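PDB 4DG8: PA1221 from Pseudomonas aeruginosa, which joins an AMP-binding domain of the ANL superfamily to a phosphopantetheine attachment domain in a single chain. Local coordinates for residues P27-R32 with A225-G230; A187-L192 with A217-I222. One frame throughout, in Å; residues are numbered along the deposited sequence.

Contact 1: residues P27-R32 with A225-G230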
# COMPACT_ATOMS: atom_id res chain seq x y z
N PRO A 27 5.23 -6.47 -19.40
CA PRO A 27 4.44 -7.69 -19.60
C PRO A 27 3.28 -7.73 -18.60
O PRO A 27 3.32 -7.01 -17.59
CB PRO A 27 5.46 -8.80 -19.30
CG PRO A 27 6.32 -8.18 -18.17
CD PRO A 27 6.40 -6.69 -18.52
N THR A 28 2.26 -8.52 -18.88
CA THR A 28 1.22 -8.73 -17.87
C THR A 28 1.83 -9.48 -16.68
O THR A 28 2.90 -10.09 -16.80
CB THR A 28 0.02 -9.53 -18.43
OG1 THR A 28 0.42 -10.89 -18.61
CG2 THR A 28 -0.49 -8.93 -19.77
N VAL A 29 1.18 -9.42 -15.52
CA VAL A 29 1.68 -10.17 -14.37
C VAL A 29 1.68 -11.68 -14.67
O VAL A 29 2.56 -12.40 -14.23
CB VAL A 29 0.82 -9.93 -13.11
CG1 VAL A 29 1.26 -10.83 -11.99
CG2 VAL A 29 0.91 -8.47 -12.68
N VAL A 30 0.69 -12.14 -15.41
CA VAL A 30 0.54 -13.57 -15.62
C VAL A 30 1.55 -14.09 -16.65
O VAL A 30 2.04 -15.20 -16.51
CB VAL A 30 -0.89 -13.96 -16.03
CG1 VAL A 30 -1.89 -13.62 -14.91
CG2 VAL A 30 -1.26 -13.28 -17.31
N ALA A 31 1.88 -13.28 -17.65
CA ALA A 31 2.95 -13.68 -18.57
C ALA A 31 4.31 -13.80 -17.85
O ALA A 31 5.02 -14.79 -18.00
CB ALA A 31 3.03 -12.71 -19.76
N ARG A 32 4.64 -12.81 -17.02
CA ARG A 32 5.92 -12.85 -16.32
C ARG A 32 5.96 -14.00 -15.31
O ARG A 32 6.94 -14.77 -15.25
CB ARG A 32 6.19 -11.52 -15.63
CG ARG A 32 7.44 -11.51 -14.77
CD ARG A 32 8.70 -11.63 -15.58
NE ARG A 32 9.85 -11.70 -14.68
CZ ARG A 32 11.13 -11.69 -15.07
NH1 ARG A 32 11.43 -11.62 -16.36
NH2 ARG A 32 12.09 -11.76 -14.15
N ALA A 225 8.80 -10.78 -5.15
CA ALA A 225 9.26 -12.17 -5.13
C ALA A 225 8.84 -12.97 -6.34
O ALA A 225 9.68 -13.48 -7.10
CB ALA A 225 8.73 -12.88 -3.88
N LEU A 226 7.52 -13.07 -6.55
CA LEU A 226 7.03 -14.06 -7.51
C LEU A 226 7.39 -13.72 -8.96
O LEU A 226 7.49 -14.61 -9.80
CB LEU A 226 5.51 -14.25 -7.38
CG LEU A 226 5.00 -14.86 -6.07
CD1 LEU A 226 3.48 -14.86 -6.07
CD2 LEU A 226 5.53 -16.29 -5.91
N LEU A 227 7.56 -12.45 -9.26
CA LEU A 227 7.91 -12.07 -10.62
C LEU A 227 9.42 -12.17 -10.86
O LEU A 227 9.90 -12.00 -11.99
CB LEU A 227 7.34 -10.68 -10.97
CG LEU A 227 5.82 -10.61 -10.86
CD1 LEU A 227 5.32 -9.25 -11.32
CD2 LEU A 227 5.14 -11.75 -11.66
N ASN A 228 10.17 -12.38 -9.79
CA ASN A 228 11.60 -12.67 -9.88
C ASN A 228 12.10 -14.10 -9.60
O ASN A 228 13.31 -14.32 -9.52
CB ASN A 228 12.43 -11.60 -9.17
CG ASN A 228 12.25 -10.25 -9.82
OD1 ASN A 228 12.78 -10.02 -10.92
ND2 ASN A 228 11.45 -9.39 -9.20
N GLY A 229 11.19 -15.05 -9.41
CA GLY A 229 11.60 -16.41 -9.07
C GLY A 229 12.01 -16.53 -7.61
O GLY A 229 12.66 -17.50 -7.21
N GLY A 230 11.61 -15.54 -6.81
CA GLY A 230 11.90 -15.52 -5.38
C GLY A 230 10.81 -16.19 -4.56
O GLY A 230 9.96 -16.91 -5.11
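Leu227, at the C-terminal end of helix 217-226, meets the first turn of helix 29-39 with both its side chain and its carbonyl. The contact thus joins the start of helix 29-39, N-capped by Thr28 OG1 accepting from Ala31 N, to the turn leading into strand 231-234. Leu227 CD2 lies 4.0 Å from Val29 CG1, the two side chains crossing at about a right angle, and 3.9 Å from Arg32 CG. Leucine suits this buried place because that methyl packs against both Val29 and the methylenes of Arg32. Leu227 O is gripped from the edge of the Arg32 guanidinium: Arg32 NE donates at 2.7 Å with an N-H...O angle of 161°, and O lies almost in the guanidinium plane. Arg32 NH2 adds a weak, more bent bond to the same oxygen. Setting CG anti to the backbone N (chi1 175°) and bending at chi2 carries the arginine chain across.

Asn228 ND2 donates to Gly224 O and Cys193 O. Gly229, at positive phi, turns the chain, and Gly230 N returns to Ala225 O at 2.8 Å. Arg32 supplies donors to a carbonyl near a helix end, and the partial negative charge expected there would probably strengthen its hold.

Contact 2: residues A187-L192 with A217-I222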
# COMPACT_ATOMS: atom_id res chain seq x y z
N ALA A 187 0.64 -3.61 -15.83
CA ALA A 187 1.86 -2.86 -16.10
C ALA A 187 2.43 -2.13 -14.89
O ALA A 187 3.65 -2.06 -14.74
CB ALA A 187 1.65 -1.86 -17.24
N GLY A 188 1.57 -1.58 -14.04
CA GLY A 188 2.05 -0.85 -12.87
C GLY A 188 2.83 -1.80 -11.98
O GLY A 188 3.89 -1.46 -11.40
N ILE A 189 2.32 -3.03 -11.88
CA ILE A 189 2.98 -4.07 -11.09
C ILE A 189 4.28 -4.58 -11.69
O ILE A 189 5.29 -4.69 -10.97
CB ILE A 189 2.05 -5.28 -10.87
CG1 ILE A 189 0.78 -4.85 -10.13
CG2 ILE A 189 2.78 -6.35 -10.08
CD1 ILE A 189 -0.22 -5.97 -9.92
N THR A 190 4.27 -4.93 -12.99
CA THR A 190 5.48 -5.49 -13.60
C THR A 190 6.56 -4.40 -13.75
O THR A 190 7.74 -4.69 -13.62
CB THR A 190 5.23 -6.23 -14.95
OG1 THR A 190 4.67 -5.32 -15.90
CG2 THR A 190 4.27 -7.42 -14.77
N ARG A 191 6.15 -3.15 -13.99
CA ARG A 191 7.12 -2.05 -14.03
C ARG A 191 7.71 -1.85 -12.64
O ARG A 191 8.92 -1.61 -12.51
CB ARG A 191 6.53 -0.75 -14.61
CG ARG A 191 5.77 0.16 -13.59
CD ARG A 191 6.78 0.98 -12.78
NE ARG A 191 6.27 2.23 -12.21
CZ ARG A 191 5.49 2.31 -11.12
NH1 ARG A 191 5.09 1.21 -10.50
NH2 ARG A 191 5.10 3.49 -10.68
N LEU A 192 6.88 -1.97 -11.61
CA LEU A 192 7.39 -1.86 -10.25
C LEU A 192 8.46 -2.92 -9.95
O LEU A 192 9.49 -2.62 -9.33
CB LEU A 192 6.24 -1.99 -9.21
CG LEU A 192 6.68 -2.05 -7.73
CD1 LEU A 192 7.34 -0.72 -7.32
CD2 LEU A 192 5.54 -2.41 -6.79
N ALA A 217 1.90 -1.62 -0.55
CA ALA A 217 3.20 -2.16 -0.17
C ALA A 217 3.21 -3.67 -0.45
O ALA A 217 4.23 -4.26 -0.83
CB ALA A 217 3.51 -1.88 1.33
N ALA A 218 2.04 -4.27 -0.26
CA ALA A 218 1.84 -5.68 -0.55
C ALA A 218 2.23 -6.02 -1.98
O ALA A 218 2.79 -7.09 -2.24
CB ALA A 218 0.39 -6.10 -0.28
N THR A 219 1.94 -5.12 -2.91
CA THR A 219 2.28 -5.37 -4.31
C THR A 219 3.76 -5.67 -4.46
O THR A 219 4.17 -6.57 -5.22
CB THR A 219 1.95 -4.15 -5.17
OG1 THR A 219 0.57 -3.79 -4.96
CG2 THR A 219 2.19 -4.46 -6.64
N LEU A 220 4.58 -4.91 -3.74
CA LEU A 220 6.02 -5.15 -3.76
C LEU A 220 6.37 -6.46 -3.04
O LEU A 220 7.17 -7.27 -3.54
CB LEU A 220 6.77 -3.99 -3.09
CG LEU A 220 8.26 -4.23 -2.91
CD1 LEU A 220 8.94 -4.37 -4.28
CD2 LEU A 220 8.86 -3.09 -2.11
N GLU A 221 5.81 -6.66 -1.85
CA GLU A 221 6.18 -7.85 -1.08
C GLU A 221 5.89 -9.16 -1.82
O GLU A 221 6.69 -10.09 -1.80
CB GLU A 221 5.49 -7.84 0.28
CG GLU A 221 5.94 -6.69 1.16
CD GLU A 221 5.10 -6.55 2.41
OE1 GLU A 221 4.26 -7.43 2.69
OE2 GLU A 221 5.30 -5.54 3.12
N ILE A 222 4.74 -9.21 -2.46
CA ILE A 222 4.30 -10.41 -3.14
C ILE A 222 4.91 -10.53 -4.53
O ILE A 222 5.66 -11.47 -4.81
CB ILE A 222 2.77 -10.47 -3.20
CG1 ILE A 222 2.23 -10.55 -1.76
CG2 ILE A 222 2.30 -11.66 -4.06
CD1 ILE A 222 0.73 -10.19 -1.62
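No ring or other flat group enters the seam where Ile189 and Leu192 meet Thr219 and Leu220, so there are no faces or edges to match; the side chains meet through aliphatic carbons. The CG2 methyl of Thr219 is the shared point. Ile189 CG1 reaches it at 3.8 Å, the two side chains crossing at about a right angle, and Leu192 CD2 comes to 3.9 Å from it at a slant. The threonine is placed by its first torsion (chi1 -54°), which puts CG2 anti to the backbone N and directed at the other helix, while OG1 sits beside that N and bonds to Tyr168 OH. A short side chain with one methyl and one hydroxyl thus serves an apolar and a polar neighbour together.

Helix 217-226 is the connection of a beta-alpha-beta crossover, joining the adjacent parallel strands 206-209 and 231-234; helix 186-193 follows directly on strand 180-185 of a different sheet. Their short segments cross at -56°, with axes 10.2 Å apart.

Leucine suits position 192 because it points toward the other helix and is long enough for its CD2 to reach Thr219 CG2 and Leu220. Leu192 CD2 lies beside the backbone there, 4.1 Å from Leu220 N and 4.2 Å from Leu220 CB. The Arg191 guanidinium serves other parts of the fold, donating to the backbone oxygens of Asn314 and Thr315 and to Thr342 OG1.

In the fold
Helix 217-226 serves both contacts: contact 2 uses its first turns, contact 1 the residues at its C-terminal end, Leu227 and Asn228. Their centres lie 10 Å apart, and the segments of contact 2 both fall between those of contact 1 in sequence. The other two segments also meet directly, for Thr190 OG1 is 2.7 Å from Pro27 O, probably in a hydrogen bond, and Val29 CG2 packs 3.8 Å from Ile189 CB. Helices 29-39, 186-193 and 217-226 therefore form one packed cluster. Contact 2 is the more central; the side chain of Thr219 is about 10 Å from the bound adenosine monophosphate, whose pocket residues come from later in the chain.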